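Long-range contacts in arginine kinase (Anthopleura japonica, PDB 4RF6), which catalyses the reversible transfer of a phosphoryl group from ATP to L-arginine, giving phosphoarginine and ADP, with two phosphagen kinase units in tandem on one chain: residues V162-L170 against R252-K263; N414-S422 against D551-V559. One frame throughout, in Å; residues are numbered along the deposited sequence.

Contact 1 (V162-L170 against R252-K263)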
loop_
_atom_site.group_PDB
_atom_site.type_symbol
_atom_site.label_atom_id
_atom_site.label_comp_id
_atom_site.label_asym_id
_atom_site.label_seq_id
_atom_site.Cartn_x
_atom_site.Cartn_y
_atom_site.Cartn_z
ATOM N N VAL A 162 10.162 -4.851 27.425
ATOM C CA VAL A 162 10.324 -3.515 26.865
ATOM C C VAL A 162 9.265 -3.260 25.800
ATOM O O VAL A 162 8.613 -2.213 25.796
ATOM C CB VAL A 162 11.723 -3.307 26.248
ATOM C CG1 VAL A 162 11.778 -1.994 25.493
ATOM C CG2 VAL A 162 12.792 -3.331 27.320
ATOM N N LEU A 163 9.091 -4.225 24.902
ATOM C CA LEU A 163 8.169 -4.058 23.781
ATOM C C LEU A 163 6.732 -3.803 24.236
ATOM O O LEU A 163 6.079 -2.886 23.741
ATOM C CB LEU A 163 8.235 -5.255 22.825
ATOM C CG LEU A 163 9.534 -5.428 22.034
ATOM C CD1 LEU A 163 9.429 -6.580 21.042
ATOM C CD2 LEU A 163 9.915 -4.142 21.316
ATOM N N THR A 164 6.248 -4.600 25.187
ATOM C CA THR A 164 4.888 -4.431 25.701
ATOM C C THR A 164 4.718 -3.171 26.562
ATOM O O THR A 164 3.614 -2.872 27.027
ATOM C CB THR A 164 4.395 -5.683 26.473
ATOM O OG1 THR A 164 5.355 -6.053 27.470
ATOM C CG2 THR A 164 4.193 -6.854 25.523
ATOM N N SER A 165 5.803 -2.428 26.761
ATOM C CA SER A 165 5.743 -1.171 27.501
ATOM C C SER A 165 5.558 0.014 26.552
ATOM O O SER A 165 5.184 1.110 26.973
ATOM C CB SER A 165 7.014 -0.968 28.332
ATOM O OG SER A 165 8.049 -0.386 27.553
ATOM N N LEU A 166 5.820 -0.220 25.269
ATOM C CA LEU A 166 5.757 0.825 24.249
ATOM C C LEU A 166 4.374 1.468 24.166
ATOM O O LEU A 166 3.357 0.780 24.279
ATOM C CB LEU A 166 6.144 0.248 22.885
ATOM C CG LEU A 166 7.564 -0.299 22.739
ATOM C CD1 LEU A 166 7.752 -0.998 21.398
ATOM C CD2 LEU A 166 8.578 0.813 22.904
ATOM N N THR A 167 4.346 2.785 23.958
ATOM C CA THR A 167 3.100 3.548 23.923
ATOM C C THR A 167 2.859 4.208 22.566
ATOM O O THR A 167 3.743 4.230 21.704
ATOM C CB THR A 167 3.082 4.641 25.016
ATOM O OG1 THR A 167 4.204 5.517 24.842
ATOM C CG2 THR A 167 3.142 4.014 26.403
ATOM N N GLY A 168 1.655 4.746 22.384
ATOM C CA GLY A 168 1.315 5.459 21.166
ATOM C C GLY A 168 1.294 4.587 19.930
ATOM O O GLY A 168 0.702 3.507 19.937
ATOM N N ASP A 169 1.939 5.053 18.864
ATOM C CA ASP A 169 1.932 4.317 17.604
ATOM C C ASP A 169 2.773 3.043 17.668
ATOM O O ASP A 169 2.629 2.165 16.815
ATOM C CB ASP A 169 2.386 5.209 16.443
ATOM C CG ASP A 169 3.845 5.602 16.543
ATOM O OD1 ASP A 169 4.381 5.637 17.671
ATOM O OD2 ASP A 169 4.456 5.890 15.492
ATOM N N LEU A 170 3.648 2.944 18.668
ATOM C CA LEU A 170 4.483 1.752 18.840
ATOM C C LEU A 170 3.780 0.663 19.656
ATOM O O LEU A 170 4.248 -0.479 19.725
ATOM C CB LEU A 170 5.831 2.114 19.474
ATOM C CG LEU A 170 6.865 2.739 18.532
ATOM C CD1 LEU A 170 8.110 3.163 19.282
ATOM C CD2 LEU A 170 7.231 1.769 17.420
ATOM N N ARG A 252 10.273 6.552 14.045
ATOM C CA ARG A 252 9.594 5.443 14.708
ATOM C C ARG A 252 10.584 4.330 15.048
ATOM O O ARG A 252 10.550 3.767 16.148
ATOM C CB ARG A 252 8.459 4.919 13.816
ATOM C CG ARG A 252 7.674 3.743 14.391
ATOM C CD ARG A 252 6.371 3.508 13.628
ATOM N NE ARG A 252 6.601 3.176 12.222
ATOM C CZ ARG A 252 6.299 3.974 11.199
ATOM N NH1 ARG A 252 5.744 5.159 11.412
ATOM N NH2 ARG A 252 6.545 3.581 9.957
ATOM N N LEU A 253 11.479 4.027 14.108
ATOM C CA LEU A 253 12.511 3.020 14.342
ATOM C C LEU A 253 13.372 3.405 15.538
ATOM O O LEU A 253 13.542 2.619 16.479
ATOM C CB LEU A 253 13.399 2.843 13.109
ATOM C CG LEU A 253 14.511 1.807 13.280
ATOM C CD1 LEU A 253 13.920 0.439 13.569
ATOM C CD2 LEU A 253 15.423 1.748 12.062
ATOM N N CYS A 254 13.908 4.622 15.496
ATOM C CA CYS A 254 14.799 5.105 16.544
ATOM C C CYS A 254 14.139 5.099 17.916
ATOM O O CYS A 254 14.735 4.642 18.895
ATOM C CB CYS A 254 15.314 6.500 16.202
ATOM S SG CYS A 254 16.562 6.464 14.900
ATOM N N ARG A 255 12.906 5.594 17.976
ATOM C CA ARG A 255 12.140 5.613 19.221
ATOM C C ARG A 255 12.140 4.246 19.904
ATOM O O ARG A 255 12.400 4.139 21.103
ATOM C CB ARG A 255 10.705 6.079 18.959
ATOM C CG ARG A 255 10.388 7.469 19.505
ATOM C CD ARG A 255 9.476 8.241 18.561
ATOM N NE ARG A 255 8.290 7.466 18.203
ATOM C CZ ARG A 255 7.642 7.580 17.048
ATOM N NH1 ARG A 255 8.062 8.438 16.128
ATOM N NH2 ARG A 255 6.579 6.828 16.809
ATOM N N ALA A 256 11.876 3.197 19.130
ATOM C CA ALA A 256 11.824 1.844 19.680
ATOM C C ALA A 256 13.206 1.302 20.040
ATOM O O ALA A 256 13.386 0.708 21.106
ATOM C CB ALA A 256 11.124 0.905 18.718
ATOM N N VAL A 257 14.171 1.487 19.139
ATOM C CA VAL A 257 15.509 0.929 19.321
ATOM C C VAL A 257 16.233 1.576 20.504
ATOM O O VAL A 257 16.862 0.889 21.314
ATOM C CB VAL A 257 16.361 1.056 18.038
ATOM C CG1 VAL A 257 17.791 0.599 18.297
ATOM C CG2 VAL A 257 15.741 0.240 16.898
ATOM N N ASN A 258 16.136 2.898 20.605
ATOM C CA ASN A 258 16.765 3.615 21.710
ATOM C C ASN A 258 16.195 3.213 23.075
ATOM O O ASN A 258 16.929 3.127 24.061
ATOM C CB ASN A 258 16.680 5.132 21.487
ATOM C CG ASN A 258 17.618 5.615 20.392
ATOM O OD1 ASN A 258 18.681 5.037 20.173
ATOM N ND2 ASN A 258 17.225 6.679 19.697
ATOM N N GLU A 259 14.891 2.952 23.125
ATOM C CA GLU A 259 14.253 2.488 24.357
ATOM C C GLU A 259 14.777 1.114 24.778
ATOM O O GLU A 259 15.098 0.887 25.949
ATOM C CB GLU A 259 12.727 2.453 24.206
ATOM C CG GLU A 259 11.994 1.870 25.413
ATOM C CD GLU A 259 12.268 2.625 26.708
ATOM O OE1 GLU A 259 12.635 3.819 26.649
ATOM O OE2 GLU A 259 12.110 2.021 27.791
ATOM N N ILE A 260 14.859 0.200 23.817
ATOM C CA ILE A 260 15.452 -1.108 24.058
ATOM C C ILE A 260 16.907 -0.936 24.499
ATOM O O ILE A 260 17.345 -1.555 25.470
ATOM C CB ILE A 260 15.378 -2.004 22.805
ATOM C CG1 ILE A 260 13.926 -2.350 22.467
ATOM C CG2 ILE A 260 16.180 -3.278 23.012
ATOM C CD1 ILE A 260 13.742 -3.059 21.118
ATOM N N ASP A 261 17.645 -0.086 23.786
ATOM C CA ASP A 261 19.044 0.189 24.104
ATOM C C ASP A 261 19.176 0.686 25.545
ATOM O O ASP A 261 19.979 0.163 26.325
ATOM C CB ASP A 261 19.617 1.229 23.129
ATOM C CG ASP A 261 21.141 1.298 23.163
ATOM O OD1 ASP A 261 21.749 0.742 24.104
ATOM O OD2 ASP A 261 21.726 1.917 22.244
ATOM N N LYS A 262 18.378 1.695 25.887
ATOM C CA LYS A 262 18.358 2.263 27.234
ATOM C C LYS A 262 18.158 1.198 28.317
ATOM O O LYS A 262 18.935 1.112 29.269
ATOM C CB LYS A 262 17.245 3.309 27.329
ATOM C CG LYS A 262 17.003 3.844 28.731
ATOM C CD LYS A 262 15.693 4.617 28.801
ATOM C CE LYS A 262 15.784 5.765 29.790
ATOM N NZ LYS A 262 14.541 6.586 29.797
ATOM N N LYS A 263 17.121 0.381 28.156
ATOM C CA LYS A 263 16.747 -0.592 29.172
ATOM C C LYS A 263 17.625 -1.843 29.173
ATOM O O LYS A 263 17.791 -2.486 30.212
ATOM C CB LYS A 263 15.279 -0.994 29.004
ATOM C CG LYS A 263 14.281 0.133 29.264
ATOM C CD LYS A 263 14.309 0.566 30.732
ATOM C CE LYS A 263 13.303 1.677 31.019
ATOM N NZ LYS A 263 11.932 1.303 30.571
HETATM O O HOH W 1 4.692 7.575 13.218
#

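Contact 2 (N414-S422 against D551-V559)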
loop_
_atom_site.group_PDB
_atom_site.type_symbol
_atom_site.label_atom_id
_atom_site.label_comp_id
_atom_site.label_asym_id
_atom_site.label_seq_id
_atom_site.Cartn_x
_atom_site.Cartn_y
_atom_site.Cartn_z
ATOM N N ASN A 414 -4.547 13.299 -18.103
ATOM C CA ASN A 414 -3.631 12.173 -18.311
ATOM C C ASN A 414 -4.296 10.867 -18.756
ATOM O O ASN A 414 -3.834 10.219 -19.694
ATOM C CB ASN A 414 -2.749 11.940 -17.076
ATOM C CG ASN A 414 -1.617 10.967 -17.351
ATOM O OD1 ASN A 414 -0.674 11.289 -18.079
ATOM N ND2 ASN A 414 -1.708 9.764 -16.780
ATOM N N SER A 415 -5.388 10.487 -18.101
ATOM C CA SER A 415 -6.058 9.235 -18.435
ATOM C C SER A 415 -6.594 9.225 -19.864
ATOM O O SER A 415 -6.634 8.176 -20.512
ATOM C CB SER A 415 -7.194 8.956 -17.455
ATOM O OG SER A 415 -7.641 7.618 -17.580
ATOM N N GLY A 416 -7.015 10.390 -20.352
ATOM C CA GLY A 416 -7.514 10.501 -21.714
ATOM C C GLY A 416 -6.383 10.558 -22.724
ATOM O O GLY A 416 -6.566 10.229 -23.900
ATOM N N VAL A 417 -5.211 10.986 -22.264
ATOM C CA VAL A 417 -4.014 10.979 -23.100
ATOM C C VAL A 417 -3.421 9.565 -23.175
ATOM O O VAL A 417 -2.981 9.128 -24.243
ATOM C CB VAL A 417 -2.969 12.010 -22.614
ATOM C CG1 VAL A 417 -1.642 11.831 -23.339
ATOM C CG2 VAL A 417 -3.481 13.426 -22.827
ATOM N N GLU A 418 -3.433 8.844 -22.052
ATOM C CA GLU A 418 -2.933 7.466 -22.026
ATOM C C GLU A 418 -3.931 6.471 -22.618
ATOM O O GLU A 418 -3.543 5.464 -23.215
ATOM C CB GLU A 418 -2.555 7.042 -20.601
ATOM C CG GLU A 418 -1.328 7.746 -20.040
ATOM C CD GLU A 418 -0.056 7.459 -20.832
ATOM O OE1 GLU A 418 0.046 6.370 -21.437
ATOM O OE2 GLU A 418 0.838 8.328 -20.839
ATOM N N ASN A 419 -5.218 6.751 -22.443
ATOM C CA ASN A 419 -6.263 5.902 -22.994
ATOM C C ASN A 419 -7.055 6.623 -24.089
ATOM O O ASN A 419 -8.115 7.191 -23.828
ATOM C CB ASN A 419 -7.198 5.410 -21.885
ATOM C CG ASN A 419 -6.465 4.631 -20.803
ATOM O OD1 ASN A 419 -6.236 3.426 -20.936
ATOM N ND2 ASN A 419 -6.089 5.319 -19.728
ATOM N N LEU A 420 -6.531 6.574 -25.313
ATOM C CA LEU A 420 -7.096 7.288 -26.462
ATOM C C LEU A 420 -8.569 6.963 -26.703
ATOM O O LEU A 420 -9.309 7.771 -27.271
ATOM C CB LEU A 420 -6.291 6.968 -27.723
ATOM C CG LEU A 420 -4.793 7.263 -27.694
ATOM C CD1 LEU A 420 -3.989 6.136 -28.328
ATOM C CD2 LEU A 420 -4.512 8.562 -28.408
ATOM N N ASP A 421 -8.987 5.782 -26.262
ATOM C CA ASP A 421 -10.349 5.309 -26.475
ATOM C C ASP A 421 -11.292 5.678 -25.329
ATOM O O ASP A 421 -12.373 5.098 -25.197
ATOM C CB ASP A 421 -10.351 3.791 -26.653
ATOM C CG ASP A 421 -10.146 3.053 -25.340
ATOM O OD1 ASP A 421 -9.153 3.343 -24.637
ATOM O OD2 ASP A 421 -10.994 2.198 -25.005
ATOM N N SER A 422 -10.880 6.624 -24.490
ATOM C CA SER A 422 -11.744 7.089 -23.408
ATOM C C SER A 422 -12.904 7.876 -24.010
ATOM O O SER A 422 -12.781 8.432 -25.106
ATOM C CB SER A 422 -10.975 7.987 -22.436
ATOM O OG SER A 422 -9.628 7.578 -22.288
ATOM N N ASP A 551 -9.635 -0.033 -13.068
ATOM C CA ASP A 551 -9.158 -0.355 -14.410
ATOM C C ASP A 551 -8.119 0.646 -14.918
ATOM O O ASP A 551 -7.714 1.550 -14.185
ATOM C CB ASP A 551 -10.326 -0.496 -15.395
ATOM C CG ASP A 551 -11.110 0.794 -15.590
ATOM O OD1 ASP A 551 -10.555 1.906 -15.429
ATOM O OD2 ASP A 551 -12.305 0.686 -15.931
ATOM N N ARG A 552 -7.702 0.490 -16.175
ATOM C CA ARG A 552 -6.649 1.326 -16.755
ATOM C C ARG A 552 -7.020 2.811 -16.806
ATOM O O ARG A 552 -6.139 3.670 -16.863
ATOM C CB ARG A 552 -6.290 0.844 -18.162
ATOM C CG ARG A 552 -7.444 0.927 -19.157
ATOM C CD ARG A 552 -7.132 0.210 -20.469
ATOM N NE ARG A 552 -8.355 -0.151 -21.188
ATOM C CZ ARG A 552 -8.865 0.532 -22.211
ATOM N NH1 ARG A 552 -8.261 1.626 -22.666
ATOM N NH2 ARG A 552 -9.985 0.110 -22.785
ATOM N N PHE A 553 -8.313 3.113 -16.817
ATOM C CA PHE A 553 -8.739 4.509 -16.862
ATOM C C PHE A 553 -8.493 5.146 -15.502
ATOM O O PHE A 553 -7.975 6.260 -15.413
ATOM C CB PHE A 553 -10.214 4.624 -17.258
ATOM C CG PHE A 553 -10.518 4.071 -18.622
ATOM C CD1 PHE A 553 -10.178 4.784 -19.765
ATOM C CD2 PHE A 553 -11.144 2.842 -18.759
ATOM C CE1 PHE A 553 -10.452 4.275 -21.020
ATOM C CE2 PHE A 553 -11.423 2.324 -20.009
ATOM C CZ PHE A 553 -11.078 3.039 -21.142
ATOM N N LEU A 554 -8.855 4.420 -14.449
ATOM C CA LEU A 554 -8.586 4.851 -13.080
ATOM C C LEU A 554 -7.091 4.841 -12.754
ATOM O O LEU A 554 -6.580 5.752 -12.092
ATOM C CB LEU A 554 -9.364 3.974 -12.096
ATOM C CG LEU A 554 -10.877 4.129 -12.258
ATOM C CD1 LEU A 554 -11.671 3.249 -11.299
ATOM C CD2 LEU A 554 -11.260 5.585 -12.084
ATOM N N GLU A 555 -6.393 3.807 -13.215
ATOM C CA GLU A 555 -4.947 3.721 -13.033
ATOM C C GLU A 555 -4.245 4.963 -13.571
ATOM O O GLU A 555 -3.407 5.566 -12.888
ATOM C CB GLU A 555 -4.396 2.461 -13.713
ATOM C CG GLU A 555 -2.877 2.333 -13.636
ATOM C CD GLU A 555 -2.367 2.095 -12.222
ATOM O OE1 GLU A 555 -3.069 1.431 -11.432
ATOM O OE2 GLU A 555 -1.258 2.573 -11.907
ATOM N N ALA A 556 -4.597 5.365 -14.790
ATOM C CA ALA A 556 -3.927 6.506 -15.417
ATOM C C ALA A 556 -4.369 7.838 -14.804
ATOM O O ALA A 556 -3.681 8.850 -14.924
ATOM C CB ALA A 556 -4.155 6.498 -16.918
ATOM N N ALA A 557 -5.528 7.832 -14.153
ATOM C CA ALA A 557 -6.058 9.035 -13.521
ATOM C C ALA A 557 -5.407 9.269 -12.162
ATOM O O ALA A 557 -5.557 10.339 -11.573
ATOM C CB ALA A 557 -7.568 8.924 -13.367
ATOM N N GLY A 558 -4.710 8.259 -11.651
ATOM C CA GLY A 558 -4.054 8.374 -10.357
ATOM C C GLY A 558 -4.909 7.859 -9.215
ATOM O O GLY A 558 -4.584 8.056 -8.038
ATOM N N VAL A 559 -6.005 7.198 -9.566
ATOM C CA VAL A 559 -6.987 6.718 -8.591
ATOM C C VAL A 559 -6.511 5.487 -7.799
ATOM O O VAL A 559 -6.902 5.290 -6.642
ATOM C CB VAL A 559 -8.343 6.452 -9.294
ATOM C CG1 VAL A 559 -9.319 5.725 -8.382
ATOM C CG2 VAL A 559 -8.951 7.766 -9.770
#

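Contact 1 (V162-L170 against R252-K263)
Within the catalytic C-terminal domain of the first phosphagen kinase unit, the end of helix 149-163 and the turn that follows it lie along helix 246-264, Val162 against Ile260 and Leu170 against Ala256. Val162 divides its two methyls between neighbouring side chains: CG1, swung opposite its backbone N (chi1 171°), lies 3.7 Å from Ile260 CG1 and also meets Glu259 CG, while CG2 rests on Lys263 CB at 3.8 Å. Leu163 CD2 reaches the far tip of Ile260, CD1, at 4.0 Å. Beside this patch Lys263 NZ, one turn on, donates to Glu259 OE2 at 2.9 Å in a salt bridge. One to two turns earlier in the helix, Leu170 spreads its methyls: CD1 touches Ala256 CB at 3.8 Å, and CD2 packs 3.6 Å from Arg252 CG. Next to it Asp169 forms a salt bridge with Arg255, whose NH2 sits 2.6 Å from OD1 and nearly as close to OD2. The two planes are only 29° apart, but both N-H bonds are strongly bent and weak. A water donates to Asp169 OD2 and accepts a weak bond from Arg252 NH1; the main ionic partner of Arg252 is Glu241. Phe225 of strand 225-229 touches both Leu170 and Ala256, so the contact belongs to the helix-on-sheet layering of the phosphagen kinase catalytic domain.

Contact 2 (N414-S422 against D551-V559)
Arg552 and Asp421 meet end-on, their guanidinium and carboxylate planes only 13° apart. NH1 bonds OD1 at 2.8 Å and NH2 bonds OD2 at 3.2 Å, both on the syn side of the carboxylate, and this paired grip restrains rotation of both groups. The arginine chain runs extended from CG to NE to get there. NH1 also donates to Asn419 OD1, 3.2 Å away, from a guanidinium turned 51° against the amide. The other end of that amide looks back to the helix just ended: Asn419 ND2 bonds Ser415 O in the carbonyl plane, with a weak second bond to Arg552 O, so Asn419 is held at both ends. Phe553 slots in beside it, CE1 lying 3.6 Å from Asn419 CB, while Asp421 OD2 approaches the ring at its edge. The ring also lies against its neighbour in sequence, Phe553 CZ over one face of the Arg552 guanidinium near its rim. Further along, Ser415 OG, placed opposite its backbone N (chi1 -167°), donates to Phe553 O at 2.6 Å, and the Ala556 methyl fits against Ser415 CA at 3.7 Å. Asn414 ND2 adds a nearly straight bond to Ala556 O at 2.9 Å. Helix 552-557 starts at the N-cap Asp551 and ends in a Schellman motif at Gly558. It passes helix 409-418 at 8.0 Å between the axes of the short segments, while Tyr427, from a loop, touches both Ser415 and Ala557.

Overall arrangement
From the N terminus, the chain first builds one phosphagen kinase unit, and contact 1 closes a loop of 81 residues inside its catalytic domain: four strands of the large antiparallel sheet and two short helices intervene before helix 246-264 returns to the end of helix 149-163. The chain then passes through the long helix 344-370 into the second unit. There contact 2 spans 128 residues and joins helix 409-418 of the N-terminal domain to helix 552-557 of the catalytic domain. The contacts follow in series, neither nesting nor crossing. The centres of contact 1 and contact 2 are about 44 Å apart, on opposite sides of the chain's centre; one works within a domain, the other between two.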